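Local atomic coordinates of putative uncharacterized protein (Streptococcus mutans, PDB entry 3L7N), a protein that probably acts as a class I glutamine amidotransferase, releasing ammonia from glutamine for transfer to an acceptor that is not known. Residues A[86-97]-A[169-179]; A[101-110]-A[161-169]. All coordinates share one frame; numbering follows the deposited sequence.

In the fold
Contact 1 pairs neighbouring parallel strands 86-90 and 173-176 at the heart of the mixed sheet, its centre about 6 Å from the centre of the chain, and ends where Cys91 and His179 come together, the probable glutaminase site. Contact 2, about 10 Å away between centres, lies further out, where the chain leaving helix 92-100 runs past the strand next in the sheet, 166-170. Phe169 belongs to both: it meets Met97 in contact 1 and Tyr101 in contact 2. The two contacts also touch directly, with Gln177 N 2.7 Å from Gln165 O and Tyr174 OH 2.9 Å from Lys168 NZ, both probable hydrogen bonds.

Contact 1 of 2, residues A[86-97]-A[169-179]; sequences IIVGVCLGAQLM and FGPKQYAFQCH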
# COMPACT_ATOMS: atom_id res chain seq x y z
N ILE A 86 -12.06 9.75 -0.26
CA ILE A 86 -11.23 8.81 0.55
C ILE A 86 -10.18 8.21 -0.33
O ILE A 86 -10.51 7.75 -1.39
CB ILE A 86 -12.08 7.69 1.07
CG1 ILE A 86 -13.36 8.27 1.70
CG2 ILE A 86 -11.28 6.76 1.97
CD1 ILE A 86 -14.09 7.36 2.59
N ILE A 87 -8.88 8.26 0.07
CA ILE A 87 -7.81 7.64 -0.75
C ILE A 87 -7.01 6.75 0.13
O ILE A 87 -6.84 7.06 1.24
CB ILE A 87 -6.89 8.67 -1.32
CG1 ILE A 87 -7.72 9.75 -2.01
CG2 ILE A 87 -5.90 8.02 -2.30
CD1 ILE A 87 -6.89 10.87 -2.58
N VAL A 88 -6.59 5.57 -0.37
CA VAL A 88 -5.57 4.74 0.34
C VAL A 88 -4.52 4.27 -0.69
O VAL A 88 -4.90 3.87 -1.79
CB VAL A 88 -6.21 3.52 0.97
CG1 VAL A 88 -5.08 2.48 1.48
CG2 VAL A 88 -7.18 3.92 2.06
N GLY A 89 -3.19 4.37 -0.36
CA GLY A 89 -2.09 3.99 -1.30
C GLY A 89 -1.22 3.00 -0.63
O GLY A 89 -0.90 3.18 0.50
N VAL A 90 -0.88 1.89 -1.31
CA VAL A 90 -0.08 0.78 -0.70
C VAL A 90 1.26 0.60 -1.48
O VAL A 90 1.26 0.65 -2.67
CB VAL A 90 -0.85 -0.50 -0.80
CG1 VAL A 90 -0.10 -1.64 -0.26
CG2 VAL A 90 -2.16 -0.35 -0.13
N CYS A 91 2.36 0.46 -0.77
CA CYS A 91 3.67 0.43 -1.36
C CYS A 91 3.80 1.43 -2.49
O CYS A 91 3.73 2.58 -2.24
CB CYS A 91 4.17 -1.01 -1.61
SG CYS A 91 4.93 -1.50 -3.11
N LEU A 92 3.95 1.03 -3.73
CA LEU A 92 4.05 2.07 -4.79
C LEU A 92 2.89 3.08 -4.71
O LEU A 92 3.10 4.26 -4.77
CB LEU A 92 4.18 1.46 -6.18
CG LEU A 92 3.88 2.41 -7.34
CD1 LEU A 92 4.89 3.49 -7.45
CD2 LEU A 92 3.78 1.66 -8.64
N GLY A 93 1.71 2.60 -4.44
CA GLY A 93 0.60 3.50 -4.21
C GLY A 93 0.86 4.55 -3.10
O GLY A 93 0.42 5.70 -3.21
N ALA A 94 1.59 4.14 -2.03
CA ALA A 94 1.87 5.03 -0.89
C ALA A 94 2.92 6.10 -1.28
O ALA A 94 2.86 7.22 -0.86
CB ALA A 94 2.30 4.29 0.21
N GLN A 95 3.80 5.73 -2.21
CA GLN A 95 4.82 6.61 -2.70
C GLN A 95 4.28 7.61 -3.69
O GLN A 95 4.76 8.76 -3.73
CB GLN A 95 5.97 5.79 -3.29
CG GLN A 95 6.62 4.93 -2.22
CD GLN A 95 7.42 3.70 -2.74
OE1 GLN A 95 7.94 3.68 -3.87
NE2 GLN A 95 7.56 2.69 -1.87
N LEU A 96 3.29 7.22 -4.51
CA LEU A 96 2.67 8.20 -5.40
C LEU A 96 1.83 9.19 -4.59
O LEU A 96 1.76 10.35 -4.91
CB LEU A 96 1.81 7.54 -6.50
CG LEU A 96 2.56 6.67 -7.51
CD1 LEU A 96 1.66 5.68 -8.13
CD2 LEU A 96 3.20 7.48 -8.56
N MET A 97 1.22 8.75 -3.51
CA MET A 97 0.59 9.71 -2.65
C MET A 97 1.60 10.75 -2.09
O MET A 97 1.33 11.96 -2.13
CB MET A 97 -0.18 9.05 -1.56
CG MET A 97 -1.28 8.26 -2.07
SD MET A 97 -2.21 7.62 -0.76
CE MET A 97 -2.95 9.09 -0.16
N PHE A 169 -1.76 11.61 5.25
CA PHE A 169 -1.60 12.79 4.40
C PHE A 169 -2.75 13.76 4.55
O PHE A 169 -2.62 14.94 4.24
CB PHE A 169 -1.51 12.37 2.94
CG PHE A 169 -0.24 11.71 2.58
CD1 PHE A 169 0.89 12.47 2.27
CD2 PHE A 169 -0.14 10.32 2.54
CE1 PHE A 169 2.14 11.85 1.95
CE2 PHE A 169 1.09 9.68 2.21
CZ PHE A 169 2.22 10.45 1.91
N GLY A 170 -3.92 13.24 4.90
CA GLY A 170 -5.11 14.06 4.90
C GLY A 170 -6.14 13.42 5.78
O GLY A 170 -5.90 12.35 6.33
N PRO A 171 -7.27 14.12 6.00
CA PRO A 171 -8.25 13.65 6.97
C PRO A 171 -8.74 12.28 6.62
O PRO A 171 -9.08 11.47 7.54
CB PRO A 171 -9.39 14.64 6.82
CG PRO A 171 -8.82 15.83 6.01
CD PRO A 171 -7.40 15.56 5.72
N LYS A 172 -8.79 11.98 5.32
CA LYS A 172 -9.32 10.69 4.88
C LYS A 172 -8.43 10.06 3.83
O LYS A 172 -8.88 9.30 3.02
CB LYS A 172 -10.78 10.85 4.38
CG LYS A 172 -11.72 11.22 5.53
CD LYS A 172 -13.07 10.61 5.37
CE LYS A 172 -13.42 9.83 6.63
NZ LYS A 172 -14.81 9.25 6.54
N GLN A 173 -7.15 10.41 3.86
CA GLN A 173 -6.21 10.04 2.81
C GLN A 173 -4.99 9.45 3.48
O GLN A 173 -4.19 10.20 4.07
CB GLN A 173 -5.79 11.27 1.98
CG GLN A 173 -6.87 11.90 1.10
CD GLN A 173 -7.87 12.73 1.89
OE1 GLN A 173 -7.59 13.17 2.98
NE2 GLN A 173 -9.08 12.84 1.38
N TYR A 174 -4.87 8.10 3.43
CA TYR A 174 -3.87 7.32 4.23
C TYR A 174 -2.97 6.55 3.28
O TYR A 174 -3.35 6.30 2.17
CB TYR A 174 -4.58 6.35 5.11
CG TYR A 174 -5.09 6.95 6.34
CD1 TYR A 174 -4.45 6.72 7.60
CD2 TYR A 174 -6.18 7.85 6.31
CE1 TYR A 174 -4.94 7.34 8.81
CE2 TYR A 174 -6.66 8.49 7.51
CZ TYR A 174 -6.04 8.22 8.73
OH TYR A 174 -6.51 8.83 9.83
N ALA A 175 -1.79 6.18 3.73
CA ALA A 175 -0.85 5.44 2.90
C ALA A 175 -0.23 4.35 3.74
O ALA A 175 0.07 4.58 4.87
CB ALA A 175 0.18 6.33 2.40
N PHE A 176 -0.12 3.14 3.20
CA PHE A 176 0.53 2.02 3.88
C PHE A 176 1.69 1.62 3.05
O PHE A 176 1.51 1.23 1.88
CB PHE A 176 -0.44 0.84 4.03
CG PHE A 176 -1.57 1.08 5.01
CD1 PHE A 176 -1.58 0.48 6.23
CD2 PHE A 176 -2.61 1.92 4.69
CE1 PHE A 176 -2.69 0.70 7.17
CE2 PHE A 176 -3.69 2.15 5.60
CZ PHE A 176 -3.71 1.54 6.83
N GLN A 177 2.88 1.75 3.58
CA GLN A 177 4.02 1.23 2.88
C GLN A 177 4.05 -0.31 2.99
O GLN A 177 4.51 -1.02 2.08
CB GLN A 177 5.30 1.84 3.42
CG GLN A 177 6.59 1.30 2.79
CD GLN A 177 6.60 1.39 1.28
OE1 GLN A 177 6.63 0.35 0.58
NE2 GLN A 177 6.62 2.63 0.74
N CYS A 178 3.49 -0.80 4.08
CA CYS A 178 3.49 -2.19 4.37
C CYS A 178 2.14 -2.86 3.79
O CYS A 178 1.12 -2.13 3.43
CB CYS A 178 3.58 -2.35 5.92
SG CYS A 178 2.33 -1.41 6.84
N HIS A 179 2.10 -4.20 3.78
CA HIS A 179 0.99 -4.91 3.23
C HIS A 179 0.20 -5.69 4.35
O HIS A 179 0.60 -6.76 4.73
CB HIS A 179 1.52 -5.90 2.21
CG HIS A 179 2.21 -5.27 1.04
ND1 HIS A 179 1.55 -4.90 -0.10
CD2 HIS A 179 3.52 -5.02 0.81
CE1 HIS A 179 2.42 -4.42 -0.98
NE2 HIS A 179 3.62 -4.49 -0.45
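Strands 86-90 and 173-176 run parallel, their axes 4.6 Å apart at an angle of 12°, joined by a ladder of five backbone hydrogen bonds from Ile87 N to Lys172 O through to Cys91 N to Phe176 O. This is the central part of the class I glutamine amidotransferase fold, and the turn after strand 86-90 fits a nucleophile elbow: Gly89, Cys91 and Gly93 follow the GxCxG pattern, and Cys91, at the N-cap of helix 92-100, has a positive phi of 39°. As in relatives, Cys91 is probably the nucleophile and His179 its partner. The imidazole comes obliquely to the cysteine, with His179 NE2 3.7 Å from Cys91 CB, while Val90 CG1 meets the same ring at His179 ND1. That nitrogen is hydrogen-bonded to Glu181, which would complete a triad, and Phe182 stacks on the ring.

On the face bearing Val88 and Phe176, the valine CG1 packs against CD2 of the phenylalanine, whose ring is met edge-to-face by Phe228 of helix 219-233. The opposite face carries helix 92-100. There the methyls of Ala94 and Ala175 meet at 3.7 Å (CB to CB). One turn on, Met97 reaches from the helix down onto the strand: SD comes 3.4 Å from Tyr174 O, and the bend at chi3 turns CE toward Phe169 CD2 and Gln173 CB, with the backbone carbon of Met97 over one face of the Phe169 ring. Phe169 and Gly170 both face Gln173 in a classic beta bulge, so Gln173 O receives two N-H groups. Gln173 CG packs against Ile87 CD1; the bend at chi2 (76°) then brings OE1 back to accept from Lys172 N at 2.9 Å, the donor above the carbonyl plane.

Contact 2 of 2, residues A[101-110]-A[161-169]; sequences YGADYLHSPK and GCPRQIIKF
With chi1 near -84° in Tyr101 and -72° in Phe169, CG of each lies beside its own backbone N, opposite the carbonyl carbon, and the two aromatic side chains are brought together. Their planes lie 19° apart with centroids separated by 5.0 Å, but the rings are slid so far that they barely overlap. What sits over the tyrosine face is the phenylalanine methylene: Phe169 CB is 3.8 Å from the centroid of the Tyr101 ring, a CH-pi contact towards the CE2 side. The CG2 branch of Ile167 covers a face of the Phe169 ring.

Tyr101 follows helix 92-100, which ends in a Schellman motif with Gly102 at C-prime. From there the chain runs nearly antiparallel to 161-169 and enters strand 106-113 of the mixed sheet, so the helix exit meets the end of 161-169 and residues 108-110 meet its start. Midway, Arg164 is extended from CG to NE, and its guanidinium meets Leu106 obliquely, CD1 lying 3.3 Å from NH1; the same nitrogen is hydrogen-bonded to Pro147 O. A water makes weak links to Asp104 O and Arg164 NH1.

At the far end Pro109 and Pro163 point their ring carbons at each other, CG of Pro109 3.4 Å from CD of Pro163. Beside them Gly161 O accepts from Lys110 N at 2.9 Å, the donor in the carbonyl plane. Ser108 OG approaches Cys162 CB to 3.2 Å, yet it donates back within its own segment to Lys110 O, from well above the plane of that carbonyl.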
# COMPACT_ATOMS: atom_id res chain seq x y z
N TYR A 101 1.45 14.86 -2.82
CA TYR A 101 1.32 15.81 -1.67
C TYR A 101 2.60 16.65 -1.43
O TYR A 101 2.70 17.34 -0.41
CB TYR A 101 0.99 15.05 -0.40
CG TYR A 101 -0.47 14.76 -0.26
CD1 TYR A 101 -1.34 15.74 0.19
CD2 TYR A 101 -1.02 13.50 -0.63
CE1 TYR A 101 -2.73 15.49 0.36
CE2 TYR A 101 -2.39 13.24 -0.45
CZ TYR A 101 -3.24 14.27 0.04
OH TYR A 101 -4.57 14.08 0.19
N GLY A 102 3.58 16.56 -2.37
CA GLY A 102 4.63 17.49 -2.45
C GLY A 102 5.98 16.94 -2.07
O GLY A 102 6.94 17.63 -2.13
N ALA A 103 6.08 15.68 -1.70
CA ALA A 103 7.37 15.12 -1.32
C ALA A 103 7.82 13.97 -2.17
O ALA A 103 7.11 13.05 -2.34
CB ALA A 103 7.30 14.68 0.05
N ASP A 104 9.03 14.00 -2.66
CA ASP A 104 9.52 12.91 -3.45
C ASP A 104 10.05 11.76 -2.66
O ASP A 104 10.47 11.91 -1.55
CB ASP A 104 10.54 13.34 -4.48
CG ASP A 104 10.63 12.35 -5.61
OD1 ASP A 104 10.09 11.26 -5.46
OD2 ASP A 104 11.21 12.63 -6.66
N TYR A 105 10.00 10.59 -3.26
CA TYR A 105 10.11 9.33 -2.59
C TYR A 105 11.52 9.01 -2.26
O TYR A 105 12.40 9.54 -2.84
CB TYR A 105 9.48 8.23 -3.45
CG TYR A 105 10.31 7.76 -4.60
CD1 TYR A 105 11.12 6.67 -4.48
CD2 TYR A 105 10.28 8.40 -5.79
CE1 TYR A 105 11.85 6.26 -5.49
CE2 TYR A 105 11.03 7.98 -6.80
CZ TYR A 105 11.79 6.91 -6.64
OH TYR A 105 12.56 6.48 -7.64
N LEU A 106 11.74 8.13 -1.30
CA LEU A 106 13.13 7.81 -0.87
C LEU A 106 13.40 6.28 -0.83
O LEU A 106 12.47 5.50 -0.86
CB LEU A 106 13.41 8.41 0.52
CG LEU A 106 13.14 9.90 0.77
CD1 LEU A 106 13.01 10.17 2.25
CD2 LEU A 106 14.26 10.79 0.13
N HIS A 107 14.68 5.89 -0.71
CA HIS A 107 15.04 4.52 -0.40
C HIS A 107 14.91 4.26 1.09
O HIS A 107 15.07 5.15 1.88
CB HIS A 107 16.48 4.21 -0.87
CG HIS A 107 16.72 4.47 -2.34
ND1 HIS A 107 17.65 5.39 -2.79
CD2 HIS A 107 16.13 3.95 -3.45
CE1 HIS A 107 17.63 5.42 -4.12
NE2 HIS A 107 16.72 4.56 -4.55
N SER A 108 14.58 3.02 1.45
CA SER A 108 14.35 2.64 2.86
C SER A 108 15.71 2.38 3.51
O SER A 108 16.59 1.86 2.87
CB SER A 108 13.49 1.39 2.92
OG SER A 108 12.99 1.15 4.22
N PRO A 109 15.90 2.79 4.81
CA PRO A 109 17.11 2.38 5.54
C PRO A 109 17.41 0.91 5.30
O PRO A 109 18.48 0.56 4.80
CB PRO A 109 16.73 2.60 7.04
CG PRO A 109 15.55 3.54 7.04
CD PRO A 109 15.13 3.79 5.56
N LYS A 110 16.45 0.05 5.64
CA LYS A 110 16.54 -1.38 5.33
C LYS A 110 15.37 -1.88 4.39
O LYS A 110 14.16 -1.51 4.57
CB LYS A 110 16.63 -2.19 6.63
CG LYS A 110 18.08 -2.25 7.24
CD LYS A 110 19.21 -2.48 6.08
CE LYS A 110 20.60 -3.08 6.64
NZ LYS A 110 20.80 -4.57 6.25
N GLY A 161 13.12 -1.58 10.20
CA GLY A 161 13.81 -1.40 8.92
C GLY A 161 13.44 -0.09 8.24
O GLY A 161 14.24 0.44 7.42
N CYS A 162 12.27 0.47 8.60
CA CYS A 162 11.73 1.60 7.84
C CYS A 162 10.87 2.47 8.69
O CYS A 162 9.99 1.97 9.39
CB CYS A 162 10.93 1.08 6.61
SG CYS A 162 9.96 2.26 5.78
N PRO A 163 11.17 3.80 8.69
CA PRO A 163 10.57 4.80 9.60
C PRO A 163 9.23 5.39 9.12
O PRO A 163 8.66 6.27 9.77
CB PRO A 163 11.63 5.89 9.66
CG PRO A 163 12.41 5.74 8.37
CD PRO A 163 12.36 4.33 7.98
N ARG A 164 8.71 4.89 8.00
CA ARG A 164 7.49 5.44 7.42
C ARG A 164 6.49 4.29 6.94
O ARG A 164 6.43 3.97 5.75
CB ARG A 164 7.87 6.37 6.25
CG ARG A 164 8.47 7.67 6.69
CD ARG A 164 9.10 8.39 5.58
NE ARG A 164 9.74 9.56 6.09
CZ ARG A 164 10.31 10.53 5.36
NH1 ARG A 164 10.26 10.53 4.02
NH2 ARG A 164 10.90 11.53 5.98
N GLN A 165 5.81 3.65 7.85
CA GLN A 165 5.08 2.49 7.48
C GLN A 165 3.66 2.89 7.12
O GLN A 165 3.11 2.40 6.16
CB GLN A 165 5.08 1.42 8.58
CG GLN A 165 6.30 0.60 8.66
CD GLN A 165 6.65 -0.09 7.35
OE1 GLN A 165 5.91 -0.04 6.39
NE2 GLN A 165 7.83 -0.74 7.32
N ILE A 166 3.08 3.76 7.92
CA ILE A 166 1.76 4.23 7.70
C ILE A 166 1.81 5.74 7.86
O ILE A 166 2.57 6.25 8.71
CB ILE A 166 0.86 3.73 8.73
CG1 ILE A 166 0.75 2.21 8.64
CG2 ILE A 166 -0.46 4.37 8.61
CD1 ILE A 166 -0.22 1.63 9.69
N ILE A 167 1.10 6.48 6.97
CA ILE A 167 1.20 7.96 6.93
C ILE A 167 -0.17 8.53 6.72
O ILE A 167 -0.95 7.98 5.97
CB ILE A 167 2.14 8.45 5.82
CG1 ILE A 167 3.53 7.95 6.04
CG2 ILE A 167 2.10 10.04 5.69
CD1 ILE A 167 4.47 8.34 4.88
N LYS A 168 -0.50 9.59 7.44
CA LYS A 168 -1.71 10.26 7.20
C LYS A 168 -1.40 11.53 6.55
O LYS A 168 -0.80 12.45 7.18
CB LYS A 168 -2.43 10.51 8.45
CG LYS A 168 -3.71 11.32 8.25
CD LYS A 168 -4.37 11.64 9.59
CE LYS A 168 -5.69 12.33 9.46
NZ LYS A 168 -6.71 11.67 10.45
N PHE A 169 -1.76 11.61 5.25
CA PHE A 169 -1.60 12.79 4.40
C PHE A 169 -2.75 13.76 4.55
O PHE A 169 -2.62 14.94 4.24
CB PHE A 169 -1.51 12.37 2.94
CG PHE A 169 -0.24 11.71 2.58
CD1 PHE A 169 0.89 12.47 2.27
CD2 PHE A 169 -0.14 10.32 2.54
CE1 PHE A 169 2.14 11.85 1.95
CE2 PHE A 169 1.09 9.68 2.21
CZ PHE A 169 2.22 10.45 1.91
O HOH W 1 10.94 12.98 1.68